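Side-chain contacts in WYL1 (Ruminococcus sp., PDB 6OAW), which serves as an accessory protein of the type VI-D CRISPR-Cas system, where it has a modulatory role, probably acting on the effector nuclease: residues B[57-62]-B[131-136]; B[170-175]-B[182-187]; B[351-356]-B[364-369]. All coordinates share one frame; numbering follows the deposited sequence.

Contact 1: B[57-62]-B[131-136]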
ATOM      1  N   SER B  57     -24.133   0.630   9.132  1.00 58.22           N
ATOM      2  CA  SER B  57     -23.954   2.100   9.159  1.00 58.34           C
ATOM      3  C   SER B  57     -22.566   2.434   8.598  1.00 55.16           C
ATOM      4  O   SER B  57     -22.458   3.346   7.770  1.00 52.97           O
ATOM      5  CB  SER B  57     -24.166   2.632  10.568  1.00 61.38           C
ATOM      6  OG  SER B  57     -23.445   3.840  10.778  1.00 62.43           O
ATOM      7  N   PHE B  58     -21.539   1.696   9.013  1.00 52.59           N
ATOM      8  CA  PHE B  58     -20.149   1.953   8.587  1.00 50.72           C
ATOM      9  C   PHE B  58     -20.056   1.698   7.067  1.00 50.30           C
ATOM     10  O   PHE B  58     -19.504   2.539   6.348  1.00 49.98           O
ATOM     11  CB  PHE B  58     -19.179   1.146   9.447  1.00 49.52           C
ATOM     12  CG  PHE B  58     -17.743   1.525   9.223  1.00 47.97           C
ATOM     13  CD1 PHE B  58     -17.240   2.698   9.744  1.00 49.65           C
ATOM     14  CD2 PHE B  58     -16.908   0.742   8.447  1.00 46.79           C
ATOM     15  CE1 PHE B  58     -15.930   3.090   9.502  1.00 47.91           C
ATOM     16  CE2 PHE B  58     -15.598   1.125   8.213  1.00 45.96           C
ATOM     17  CZ  PHE B  58     -15.103   2.289   8.762  1.00 46.27           C
ATOM     18  N   LEU B  59     -20.609   0.583   6.578  1.00 50.33           N
ATOM     19  CA  LEU B  59     -20.580   0.229   5.137  1.00 49.69           C
ATOM     20  C   LEU B  59     -21.386   1.276   4.367  1.00 50.49           C
ATOM     21  O   LEU B  59     -21.015   1.600   3.227  1.00 48.83           O
ATOM     22  CB  LEU B  59     -21.153  -1.175   4.910  1.00 50.08           C
ATOM     23  CG  LEU B  59     -20.302  -2.333   5.423  1.00 49.54           C
ATOM     24  CD1 LEU B  59     -21.062  -3.633   5.336  1.00 50.70           C
ATOM     25  CD2 LEU B  59     -18.997  -2.432   4.663  1.00 48.42           C
ATOM     26  N   THR B  60     -22.454   1.785   4.982  1.00 51.32           N
ATOM     27  CA  THR B  60     -23.337   2.797   4.365  1.00 52.04           C
ATOM     28  C   THR B  60     -22.588   4.130   4.223  1.00 52.80           C
ATOM     29  O   THR B  60     -22.728   4.757   3.151  1.00 53.21           O
ATOM     30  CB  THR B  60     -24.668   2.869   5.108  1.00 53.68           C
ATOM     31  OG1 THR B  60     -25.259   1.582   4.907  1.00 52.92           O
ATOM     32  CG2 THR B  60     -25.559   3.968   4.582  1.00 55.04           C
ATOM     33  N   SER B  61     -21.841   4.560   5.239  1.00 52.86           N
ATOM     34  CA  SER B  61     -21.001   5.784   5.196  1.00 53.47           C
ATOM     35  C   SER B  61     -20.008   5.670   4.042  1.00 51.93           C
ATOM     36  O   SER B  61     -19.804   6.662   3.330  1.00 56.56           O
ATOM     37  CB  SER B  61     -20.256   5.996   6.482  1.00 53.31           C
ATOM     38  OG  SER B  61     -21.153   6.269   7.527  1.00 55.26           O
ATOM     39  N   ILE B  62     -19.355   4.519   3.913  1.00 50.78           N
ATOM     40  CA  ILE B  62     -18.333   4.300   2.853  1.00 48.21           C
ATOM     41  C   ILE B  62     -19.039   4.458   1.504  1.00 49.74           C
ATOM     42  O   ILE B  62     -18.562   5.258   0.679  1.00 49.84           O
ATOM     43  CB  ILE B  62     -17.667   2.926   2.985  1.00 47.40           C
ATOM     44  CG1 ILE B  62     -16.830   2.836   4.261  1.00 47.21           C
ATOM     45  CG2 ILE B  62     -16.832   2.618   1.744  1.00 46.92           C
ATOM     46  CD1 ILE B  62     -16.306   1.453   4.543  1.00 46.59           C
ATOM     47  N   VAL B 131     -15.990 -14.112   3.307  1.00 58.09           N
ATOM     48  CA  VAL B 131     -16.719 -13.758   4.553  1.00 57.11           C
ATOM     49  C   VAL B 131     -18.049 -13.145   4.127  1.00 56.58           C
ATOM     50  O   VAL B 131     -18.036 -12.146   3.407  1.00 52.86           O
ATOM     51  CB  VAL B 131     -15.936 -12.771   5.439  1.00 58.11           C
ATOM     52  CG1 VAL B 131     -16.640 -12.579   6.779  1.00 57.12           C
ATOM     53  CG2 VAL B 131     -14.480 -13.181   5.627  1.00 57.71           C
ATOM     54  N   ARG B 132     -19.133 -13.740   4.608  1.00 58.16           N
ATOM     55  CA  ARG B 132     -20.536 -13.311   4.456  1.00 57.92           C
ATOM     56  C   ARG B 132     -20.754 -12.048   5.287  1.00 55.91           C
ATOM     57  O   ARG B 132     -20.807 -12.192   6.506  1.00 55.49           O
ATOM     58  CB  ARG B 132     -21.378 -14.471   5.017  1.00 59.96           C
ATOM     59  CG  ARG B 132     -22.842 -14.455   4.600  1.00 62.19           C
ATOM     60  CD  ARG B 132     -23.729 -15.292   5.497  1.00 61.87           C
ATOM     61  NE  ARG B 132     -25.103 -14.916   5.239  1.00 63.05           N
ATOM     62  CZ  ARG B 132     -26.167 -15.441   5.848  1.00 63.89           C
ATOM     63  NH1 ARG B 132     -27.377 -15.010   5.539  1.00 64.79           N
ATOM     64  NH2 ARG B 132     -26.013 -16.387   6.760  1.00 63.81           N
ATOM     65  N   VAL B 133     -20.834 -10.868   4.687  1.00 55.09           N
ATOM     66  CA  VAL B 133     -21.094  -9.619   5.464  1.00 55.97           C
ATOM     67  C   VAL B 133     -22.531  -9.170   5.201  1.00 56.64           C
ATOM     68  O   VAL B 133     -22.930  -9.043   4.025  1.00 53.55           O
ATOM     69  CB  VAL B 133     -20.071  -8.514   5.148  1.00 55.72           C
ATOM     70  CG1 VAL B 133     -20.292  -7.279   6.007  1.00 57.11           C
ATOM     71  CG2 VAL B 133     -18.660  -9.039   5.327  1.00 55.26           C
ATOM     72  N   ARG B 134     -23.280  -8.988   6.281  1.00 58.59           N
ATOM     73  CA  ARG B 134     -24.749  -8.779   6.250  1.00 61.08           C
ATOM     74  C   ARG B 134     -24.961  -7.268   6.332  1.00 60.86           C
ATOM     75  O   ARG B 134     -24.812  -6.702   7.435  1.00 62.91           O
ATOM     76  CB  ARG B 134     -25.465  -9.540   7.375  1.00 62.33           C
ATOM     77  CG  ARG B 134     -25.822 -10.977   7.029  1.00 64.03           C
ATOM     78  N   LEU B 135     -25.305  -6.655   5.208  1.00 59.53           N
ATOM     79  CA  LEU B 135     -25.635  -5.221   5.170  1.00 58.83           C
ATOM     80  C   LEU B 135     -27.153  -5.062   5.233  1.00 61.88           C
ATOM     81  O   LEU B 135     -27.829  -5.495   4.295  1.00 61.94           O
ATOM     82  CB  LEU B 135     -25.066  -4.633   3.887  1.00 56.23           C
ATOM     83  CG  LEU B 135     -25.529  -3.218   3.564  1.00 57.01           C
ATOM     84  CD1 LEU B 135     -25.127  -2.241   4.663  1.00 57.30           C
ATOM     85  CD2 LEU B 135     -24.970  -2.797   2.208  1.00 55.78           C
ATOM     86  N   SER B 136     -27.654  -4.444   6.298  1.00 64.51           N
ATOM     87  CA  SER B 136     -29.055  -3.958   6.400  1.00 68.43           C
ATOM     88  C   SER B 136     -29.184  -2.681   5.554  1.00 68.99           C
ATOM     89  O   SER B 136     -28.423  -1.745   5.807  1.00 68.29           O
ATOM     90  CB  SER B 136     -29.430  -3.749   7.842  1.00 69.99           C
ATOM     91  OG  SER B 136     -30.643  -3.031   7.960  1.00 74.10           O
TER

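Contact 2: B[170-175]-B[182-187]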
ATOM      1  N   GLU B 170     -14.350  -4.248  -1.740  1.00 45.85           N
ATOM      2  CA  GLU B 170     -13.015  -4.778  -2.127  1.00 44.75           C
ATOM      3  C   GLU B 170     -12.143  -3.602  -2.575  1.00 42.64           C
ATOM      4  O   GLU B 170     -10.950  -3.572  -2.199  1.00 42.82           O
ATOM      5  CB  GLU B 170     -13.059  -5.822  -3.242  1.00 44.64           C
ATOM      6  CG  GLU B 170     -13.795  -7.084  -2.881  1.00 47.92           C
ATOM      7  CD  GLU B 170     -13.075  -8.119  -2.038  1.00 49.35           C
ATOM      8  OE1 GLU B 170     -11.912  -7.885  -1.615  1.00 48.30           O
ATOM      9  OE2 GLU B 170     -13.697  -9.179  -1.777  1.00 49.89           O
ATOM     10  N   ASP B 171     -12.688  -2.655  -3.325  1.00 41.90           N
ATOM     11  CA  ASP B 171     -11.892  -1.476  -3.769  1.00 42.37           C
ATOM     12  C   ASP B 171     -11.563  -0.580  -2.562  1.00 41.45           C
ATOM     13  O   ASP B 171     -10.422  -0.133  -2.451  1.00 40.32           O
ATOM     14  CB  ASP B 171     -12.603  -0.638  -4.821  1.00 42.38           C
ATOM     15  CG  ASP B 171     -12.471  -1.156  -6.227  1.00 44.99           C
ATOM     16  OD1 ASP B 171     -11.831  -2.211  -6.406  1.00 48.31           O
ATOM     17  OD2 ASP B 171     -13.062  -0.518  -7.110  1.00 45.53           O
ATOM     18  N   TYR B 172     -12.538  -0.322  -1.695  1.00 40.81           N
ATOM     19  CA  TYR B 172     -12.317   0.431  -0.437  1.00 41.27           C
ATOM     20  C   TYR B 172     -11.069  -0.124   0.260  1.00 40.56           C
ATOM     21  O   TYR B 172     -10.116   0.630   0.504  1.00 40.21           O
ATOM     22  CB  TYR B 172     -13.538   0.349   0.476  1.00 41.55           C
ATOM     23  CG  TYR B 172     -13.264   0.947   1.826  1.00 41.94           C
ATOM     24  CD1 TYR B 172     -13.264   2.318   2.018  1.00 41.32           C
ATOM     25  CD2 TYR B 172     -12.918   0.126   2.890  1.00 42.10           C
ATOM     26  CE1 TYR B 172     -12.991   2.864   3.259  1.00 42.04           C
ATOM     27  CE2 TYR B 172     -12.650   0.648   4.134  1.00 42.72           C
ATOM     28  CZ  TYR B 172     -12.681   2.020   4.319  1.00 43.63           C
ATOM     29  OH  TYR B 172     -12.413   2.477   5.577  1.00 43.41           O
ATOM     30  N   ALA B 173     -11.043  -1.441   0.464  1.00 41.73           N
ATOM     31  CA  ALA B 173     -10.004  -2.164   1.234  1.00 43.21           C
ATOM     32  C   ALA B 173      -8.615  -2.025   0.623  1.00 43.59           C
ATOM     33  O   ALA B 173      -7.661  -2.318   1.376  1.00 44.16           O
ATOM     34  CB  ALA B 173     -10.355  -3.619   1.347  1.00 42.79           C
ATOM     35  N   LEU B 174      -8.492  -1.659  -0.659  1.00 44.54           N
ATOM     36  CA  LEU B 174      -7.184  -1.567  -1.373  1.00 46.16           C
ATOM     37  C   LEU B 174      -6.609  -0.148  -1.264  1.00 43.64           C
ATOM     38  O   LEU B 174      -5.421   0.058  -1.585  1.00 42.34           O
ATOM     39  CB  LEU B 174      -7.355  -1.990  -2.847  1.00 47.54           C
ATOM     40  CG  LEU B 174      -7.645  -3.485  -3.069  1.00 50.30           C
ATOM     41  CD1 LEU B 174      -7.904  -3.796  -4.537  1.00 51.81           C
ATOM     42  CD2 LEU B 174      -6.547  -4.382  -2.514  1.00 50.58           C
ATOM     43  N   LEU B 175      -7.427   0.826  -0.892  1.00 42.31           N
ATOM     44  CA  LEU B 175      -6.992   2.240  -0.802  1.00 41.90           C
ATOM     45  C   LEU B 175      -5.942   2.381   0.300  1.00 40.04           C
ATOM     46  O   LEU B 175      -5.985   1.583   1.282  1.00 38.14           O
ATOM     47  CB  LEU B 175      -8.194   3.123  -0.478  1.00 42.89           C
ATOM     48  CG  LEU B 175      -9.246   3.216  -1.569  1.00 44.17           C
ATOM     49  CD1 LEU B 175     -10.457   3.982  -1.058  1.00 45.34           C
ATOM     50  CD2 LEU B 175      -8.657   3.885  -2.810  1.00 44.23           C
ATOM     51  N   ARG B 182     -10.423   9.539   4.307  1.00 40.26           N
ATOM     52  CA  ARG B 182     -11.144  10.685   3.683  1.00 41.29           C
ATOM     53  C   ARG B 182     -12.556  10.248   3.310  1.00 42.07           C
ATOM     54  O   ARG B 182     -13.453  11.068   3.404  1.00 43.92           O
ATOM     55  CB  ARG B 182     -10.382  11.263   2.491  1.00 41.18           C
ATOM     56  CG  ARG B 182      -9.004  11.786   2.856  1.00 42.10           C
ATOM     57  CD  ARG B 182      -8.569  12.902   1.935  1.00 43.36           C
ATOM     58  NE  ARG B 182      -8.146  12.409   0.630  1.00 45.53           N
ATOM     59  CZ  ARG B 182      -6.983  11.803   0.384  1.00 44.89           C
ATOM     60  NH1 ARG B 182      -6.124  11.595   1.359  1.00 43.71           N
ATOM     61  NH2 ARG B 182      -6.692  11.383  -0.830  1.00 45.76           N
ATOM     62  N   LEU B 183     -12.763   8.991   2.933  1.00 42.90           N
ATOM     63  CA  LEU B 183     -14.126   8.449   2.723  1.00 44.29           C
ATOM     64  C   LEU B 183     -14.885   8.441   4.057  1.00 44.83           C
ATOM     65  O   LEU B 183     -16.046   8.898   4.078  1.00 47.22           O
ATOM     66  CB  LEU B 183     -14.039   7.040   2.129  1.00 44.53           C
ATOM     67  CG  LEU B 183     -13.632   6.980   0.665  1.00 44.38           C
ATOM     68  CD1 LEU B 183     -13.456   5.536   0.213  1.00 44.36           C
ATOM     69  CD2 LEU B 183     -14.655   7.701  -0.209  1.00 46.47           C
ATOM     70  N   ILE B 184     -14.260   7.986   5.136  1.00 43.29           N
ATOM     71  CA  ILE B 184     -14.949   7.851   6.457  1.00 44.98           C
ATOM     72  C   ILE B 184     -15.330   9.234   6.986  1.00 45.82           C
ATOM     73  O   ILE B 184     -16.385   9.329   7.609  1.00 49.11           O
ATOM     74  CB  ILE B 184     -14.063   7.108   7.468  1.00 43.82           C
ATOM     75  CG1 ILE B 184     -13.713   5.702   6.985  1.00 44.52           C
ATOM     76  CG2 ILE B 184     -14.688   7.096   8.855  1.00 45.83           C
ATOM     77  CD1 ILE B 184     -12.624   5.053   7.845  1.00 45.12           C
ATOM     78  N   PHE B 185     -14.482  10.247   6.799  1.00 45.28           N
ATOM     79  CA  PHE B 185     -14.671  11.593   7.388  1.00 47.10           C
ATOM     80  C   PHE B 185     -15.062  12.574   6.280  1.00 47.63           C
ATOM     81  O   PHE B 185     -14.747  13.789   6.383  1.00 49.79           O
ATOM     82  CB  PHE B 185     -13.414  12.006   8.157  1.00 45.07           C
ATOM     83  CG  PHE B 185     -13.269  11.302   9.480  1.00 44.10           C
ATOM     84  CD1 PHE B 185     -13.968  11.744  10.594  1.00 46.47           C
ATOM     85  CD2 PHE B 185     -12.423  10.219   9.614  1.00 42.51           C
ATOM     86  CE1 PHE B 185     -13.821  11.113  11.827  1.00 46.62           C
ATOM     87  CE2 PHE B 185     -12.293   9.567  10.830  1.00 44.36           C
ATOM     88  CZ  PHE B 185     -12.999  10.006  11.933  1.00 45.58           C
ATOM     89  N   ALA B 186     -15.709  12.069   5.240  1.00 47.69           N
ATOM     90  CA  ALA B 186     -16.104  12.868   4.059  1.00 49.87           C
ATOM     91  C   ALA B 186     -16.913  14.091   4.496  1.00 53.38           C
ATOM     92  O   ALA B 186     -16.711  15.176   3.914  1.00 53.06           O
ATOM     93  CB  ALA B 186     -16.890  12.022   3.112  1.00 49.90           C
ATOM     94  N   ASP B 187     -17.807  13.924   5.476  1.00 57.50           N
ATOM     95  CA  ASP B 187     -18.729  14.999   5.926  1.00 59.81           C
ATOM     96  C   ASP B 187     -17.861  16.153   6.444  1.00 58.78           C
ATOM     97  O   ASP B 187     -18.108  17.285   6.005  1.00 62.30           O
ATOM     98  CB  ASP B 187     -19.803  14.475   6.893  1.00 64.55           C
ATOM     99  CG  ASP B 187     -20.859  13.523   6.305  1.00 69.15           C
ATOM    100  OD1 ASP B 187     -20.840  13.243   5.075  1.00 70.83           O
ATOM    101  OD2 ASP B 187     -21.720  13.058   7.086  1.00 73.11           O
TER

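Contact 3: B[351-356]-B[364-369]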
ATOM      1  N   ILE B 351      10.581  15.563  19.955  1.00 39.33           N
ATOM      2  CA  ILE B 351       9.732  14.334  19.930  1.00 40.21           C
ATOM      3  C   ILE B 351      10.033  13.521  18.655  1.00 39.44           C
ATOM      4  O   ILE B 351      10.102  12.254  18.778  1.00 37.74           O
ATOM      5  CB  ILE B 351       8.235  14.634  20.092  1.00 43.36           C
ATOM      6  CG1 ILE B 351       7.464  13.317  20.195  1.00 44.85           C
ATOM      7  CG2 ILE B 351       7.721  15.489  18.954  1.00 46.70           C
ATOM      8  CD1 ILE B 351       6.039  13.479  20.631  1.00 47.73           C
ATOM      9  N   GLN B 352      10.273  14.194  17.514  1.00 39.28           N
ATOM     10  CA  GLN B 352      10.552  13.523  16.218  1.00 39.26           C
ATOM     11  C   GLN B 352      11.948  12.922  16.274  1.00 38.69           C
ATOM     12  O   GLN B 352      12.137  11.803  15.784  1.00 37.22           O
ATOM     13  CB  GLN B 352      10.427  14.493  15.056  1.00 39.83           C
ATOM     14  CG  GLN B 352      10.718  13.875  13.696  1.00 39.94           C
ATOM     15  CD  GLN B 352      10.616  14.935  12.620  1.00 42.71           C
ATOM     16  OE1 GLN B 352      10.145  16.047  12.863  1.00 42.81           O
ATOM     17  NE2 GLN B 352      11.108  14.613  11.438  1.00 42.63           N
ATOM     18  N   VAL B 353      12.908  13.629  16.869  1.00 39.22           N
ATOM     19  CA  VAL B 353      14.289  13.079  17.063  1.00 37.90           C
ATOM     20  C   VAL B 353      14.188  11.752  17.835  1.00 36.73           C
ATOM     21  O   VAL B 353      14.793  10.759  17.406  1.00 35.87           O
ATOM     22  CB  VAL B 353      15.209  14.096  17.775  1.00 36.65           C
ATOM     23  CG1 VAL B 353      16.648  13.614  17.834  1.00 35.81           C
ATOM     24  CG2 VAL B 353      15.162  15.433  17.070  1.00 40.42           C
ATOM     25  N   LYS B 354      13.466  11.765  18.945  1.00 35.78           N
ATOM     26  CA  LYS B 354      13.245  10.598  19.837  1.00 35.78           C
ATOM     27  C   LYS B 354      12.607   9.441  19.040  1.00 35.28           C
ATOM     28  O   LYS B 354      13.107   8.290  19.096  1.00 31.60           O
ATOM     29  CB  LYS B 354      12.283  11.060  20.932  1.00 37.82           C
ATOM     30  CG  LYS B 354      12.555  10.656  22.351  1.00 40.47           C
ATOM     31  CD  LYS B 354      11.297  10.272  23.085  1.00 43.44           C
ATOM     32  CE  LYS B 354      10.308  11.397  23.268  1.00 46.04           C
ATOM     33  NZ  LYS B 354       8.939  10.858  23.428  1.00 47.69           N
ATOM     34  N   TYR B 355      11.531   9.716  18.293  1.00 36.78           N
ATOM     35  CA  TYR B 355      10.838   8.680  17.479  1.00 37.82           C
ATOM     36  C   TYR B 355      11.782   8.169  16.384  1.00 36.88           C
ATOM     37  O   TYR B 355      11.617   7.035  15.946  1.00 39.25           O
ATOM     38  CB  TYR B 355       9.520   9.147  16.846  1.00 39.70           C
ATOM     39  CG  TYR B 355       8.389   9.453  17.793  1.00 41.68           C
ATOM     40  CD1 TYR B 355       8.381   8.976  19.093  1.00 43.87           C
ATOM     41  CD2 TYR B 355       7.295  10.179  17.367  1.00 46.17           C
ATOM     42  CE1 TYR B 355       7.313   9.223  19.943  1.00 45.66           C
ATOM     43  CE2 TYR B 355       6.231  10.451  18.206  1.00 48.37           C
ATOM     44  CZ  TYR B 355       6.241   9.969  19.497  1.00 47.72           C
ATOM     45  OH  TYR B 355       5.177  10.209  20.319  1.00 52.33           O
ATOM     46  N   TYR B 356      12.803   8.930  15.993  1.00 35.39           N
ATOM     47  CA  TYR B 356      13.738   8.451  14.947  1.00 35.82           C
ATOM     48  C   TYR B 356      14.866   7.603  15.538  1.00 36.06           C
ATOM     49  O   TYR B 356      15.199   6.542  14.971  1.00 35.96           O
ATOM     50  CB  TYR B 356      14.354   9.606  14.181  1.00 35.58           C
ATOM     51  CG  TYR B 356      15.142   9.154  12.991  1.00 36.95           C
ATOM     52  CD1 TYR B 356      14.516   8.651  11.867  1.00 37.69           C
ATOM     53  CD2 TYR B 356      16.527   9.159  13.011  1.00 37.29           C
ATOM     54  CE1 TYR B 356      15.247   8.239  10.769  1.00 39.03           C
ATOM     55  CE2 TYR B 356      17.269   8.713  11.930  1.00 37.92           C
ATOM     56  CZ  TYR B 356      16.627   8.271  10.796  1.00 38.86           C
ATOM     57  OH  TYR B 356      17.349   7.851   9.707  1.00 42.79           O
ATOM     58  N   GLY B 364      23.073   5.837  17.646  1.00 36.26           N
ATOM     59  CA  GLY B 364      22.344   7.112  17.674  1.00 35.10           C
ATOM     60  C   GLY B 364      21.911   7.416  19.086  1.00 33.57           C
ATOM     61  O   GLY B 364      20.775   7.082  19.434  1.00 33.74           O
ATOM     62  N   VAL B 365      22.815   7.949  19.906  1.00 33.95           N
ATOM     63  CA  VAL B 365      22.580   8.153  21.362  1.00 32.98           C
ATOM     64  C   VAL B 365      22.091   9.579  21.543  1.00 33.56           C
ATOM     65  O   VAL B 365      22.876  10.489  21.303  1.00 35.42           O
ATOM     66  CB  VAL B 365      23.855   7.902  22.170  1.00 34.78           C
ATOM     67  CG1 VAL B 365      23.586   8.035  23.654  1.00 34.98           C
ATOM     68  CG2 VAL B 365      24.484   6.551  21.864  1.00 35.72           C
ATOM     69  N   ILE B 366      20.847   9.761  21.964  1.00 33.00           N
ATOM     70  CA  ILE B 366      20.287  11.115  22.214  1.00 34.01           C
ATOM     71  C   ILE B 366      20.788  11.599  23.578  1.00 34.50           C
ATOM     72  O   ILE B 366      20.369  11.030  24.598  1.00 32.29           O
ATOM     73  CB  ILE B 366      18.754  11.152  22.134  1.00 33.48           C
ATOM     74  CG1 ILE B 366      18.234  10.451  20.885  1.00 34.01           C
ATOM     75  CG2 ILE B 366      18.280  12.596  22.252  1.00 33.36           C
ATOM     76  CD1 ILE B 366      16.711  10.421  20.791  1.00 35.32           C
ATOM     77  N   LEU B 367      21.659  12.611  23.560  1.00 35.92           N
ATOM     78  CA  LEU B 367      22.356  13.169  24.748  1.00 38.78           C
ATOM     79  C   LEU B 367      21.513  14.269  25.382  1.00 38.66           C
ATOM     80  O   LEU B 367      21.635  14.454  26.582  1.00 41.66           O
ATOM     81  CB  LEU B 367      23.743  13.671  24.339  1.00 40.08           C
ATOM     82  CG  LEU B 367      24.610  12.562  23.755  1.00 40.98           C
ATOM     83  CD1 LEU B 367      25.966  13.063  23.310  1.00 42.94           C
ATOM     84  CD2 LEU B 367      24.759  11.425  24.757  1.00 42.12           C
ATOM     85  N   SER B 368      20.706  14.974  24.602  1.00 39.31           N
ATOM     86  CA  SER B 368      19.840  16.077  25.106  1.00 41.32           C
ATOM     87  C   SER B 368      18.723  16.319  24.106  1.00 39.17           C
ATOM     88  O   SER B 368      18.838  15.939  22.953  1.00 40.24           O
ATOM     89  CB  SER B 368      20.630  17.337  25.391  1.00 43.63           C
ATOM     90  OG  SER B 368      21.113  17.846  24.188  1.00 47.16           O
ATOM     91  N   PRO B 369      17.581  16.897  24.521  1.00 39.91           N
ATOM     92  CA  PRO B 369      17.409  17.416  25.880  1.00 41.54           C
ATOM     93  C   PRO B 369      17.326  16.303  26.957  1.00 39.94           C
ATOM     94  O   PRO B 369      17.238  15.146  26.617  1.00 37.89           O
ATOM     95  CB  PRO B 369      16.109  18.230  25.691  1.00 42.47           C
ATOM     96  CG  PRO B 369      15.317  17.380  24.732  1.00 40.61           C
ATOM     97  CD  PRO B 369      16.366  17.014  23.702  1.00 39.84           C
TER

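Contact 1: B[57-62]-B[131-136]
Leu-59, on one turn of helix 55-71, packs against Val-133 and Leu-135 of strand 131-136, which pairs antiparallel with strand 23-28 into a two-stranded ribbon backed by helices, a layout that recalls the ribbon-helix-helix fold. Helix and strand run at 75° to each other, their axes 8.5 Å apart at closest approach. Leu-59, Val-133 and Leu-135 all direct their CB atoms into the interface, and no hydrogen bond joins the two segments. The branches of Leu-59 and Val-133 meet at a slant through methyl groups, Leu-59 CD1 reaching Val-133 CG1 at 3.8 Å. A chi1 of -176° at the valine sets CG1, and not CG2, against the leucine methyl. Leu-135 CD1 lies alongside Leu-59 and comes nearest to Leu-59 CB, at 4.1 Å. Val-133 thus meets Leu-59 at CD1 and Leu-135 comes nearest at CB, the two strand residues being separated by Arg-134, whose CB points away from the helix. Around this apolar patch, Ile-26 and Leu-28 of strand 23-28 touch Leu-135 and Val-133 respectively, and Leu-165 of helix 161-172 also meets Leu-135. Thr-60, one residue on along the helix, lies at about a right angle to Leu-135. Its OG1 is hydrogen-bonded to Ser-56 O one turn back, so the hydroxyl's polar demand is met within the helix while the same oxygen rests 3.8 Å from Leu-135 CD1.

Contact 2: B[170-175]-B[182-187]
The Tyr-172 ring takes Leu-183 at its edge, with the leucine CD1 close to the ring plane and 3.7 Å from Tyr-172 CD1. Ile-62 of helix 55-71 places its CG2 over the rim of one face, near Tyr-172 CD1; Ile-36 of helix 30-44 touches the tyrosine side chain as well. With CG anti to the backbone N (chi1 172°), the tyrosine runs past Leu-183 in the opposite direction and carries its hydroxyl on to Ile-184. There Tyr-172 OH lies 3.4 Å from Ile-184 CD1, the two side chains crossing nearly at right angles, while the hydroxyl's polar partner is Asp-39 OD2. A phenylalanine here would probably leave Asp-39 without this hydrogen bond and open a gap beside the Ile-184 methyl. Leu-175 meets the same leucine methyl from another direction, Leu-175 CD1 lying 3.6 Å from Leu-183 CD1, so that one methyl touches both the aromatic edge and a second leucine. A type I beta turn from Tyr-172 to Leu-175 brings Leu-175 round to this place. This is apolar packing between the late turns of two successive helices joined by a short connection, in the helical part of the protein that also holds helices 30-44 and 55-71.

Contact 3: B[351-356]-B[364-369]
Ile-366 drives its CD1 methyl against the backbone of helix 350-357, and this is the close part of the contact: CD1 lies 3.6 Å from Lys-354 CA and 3.9 Å from Val-353 O. An extended chain (chi2 178°) lets the isoleucine reach this far from its strand. Side chain against side chain, the fit is looser, with Val-353 CG1 4.4 Å from Ile-366 CD1, although Val-353 is buried. Lys-354 forms the more open side. Its CG approaches Ile-366 CD1 only to 4.4 Å, and the rest of the partly exposed chain leads away to a salt bridge between NZ and Glu-375 of helix 370-389. The other edge of strand 364-368 faces the partner molecule, where Ile-366 N is hydrogen-bonded to Tyr-387 OH of the second subunit. Within the sheet, Leu-367 and Ser-368 together oppose Lys-311 in a classic beta bulge. Helix 350-357 connects strands 342-346 and 364-368, which run parallel with the antiparallel strand 310-314 between them, as in a split beta-alpha-beta crossover.

Overall arrangement
From the N terminus, contact 1 is the first to close, bringing strand 131-136 back to helix 55-71 across 68 intervening residues that include helix 104-122. Contact 2 then closes a short, largely helical connection where helix 186-199 begins, on the way to the six-stranded sheet of the probable WYL domain. Contact 3 closes a short connection near the C terminus, ahead of helix 370-389. The three follow one another in series, neither nested nor crossed. Contacts 1 and 2 share one helical core, where Phe-58 CZ packs 3.8 Å from Ile-184 CD1. Contact 3 stands apart in the region that meets the second subunit, its centre about 44 Å from that of contact 1.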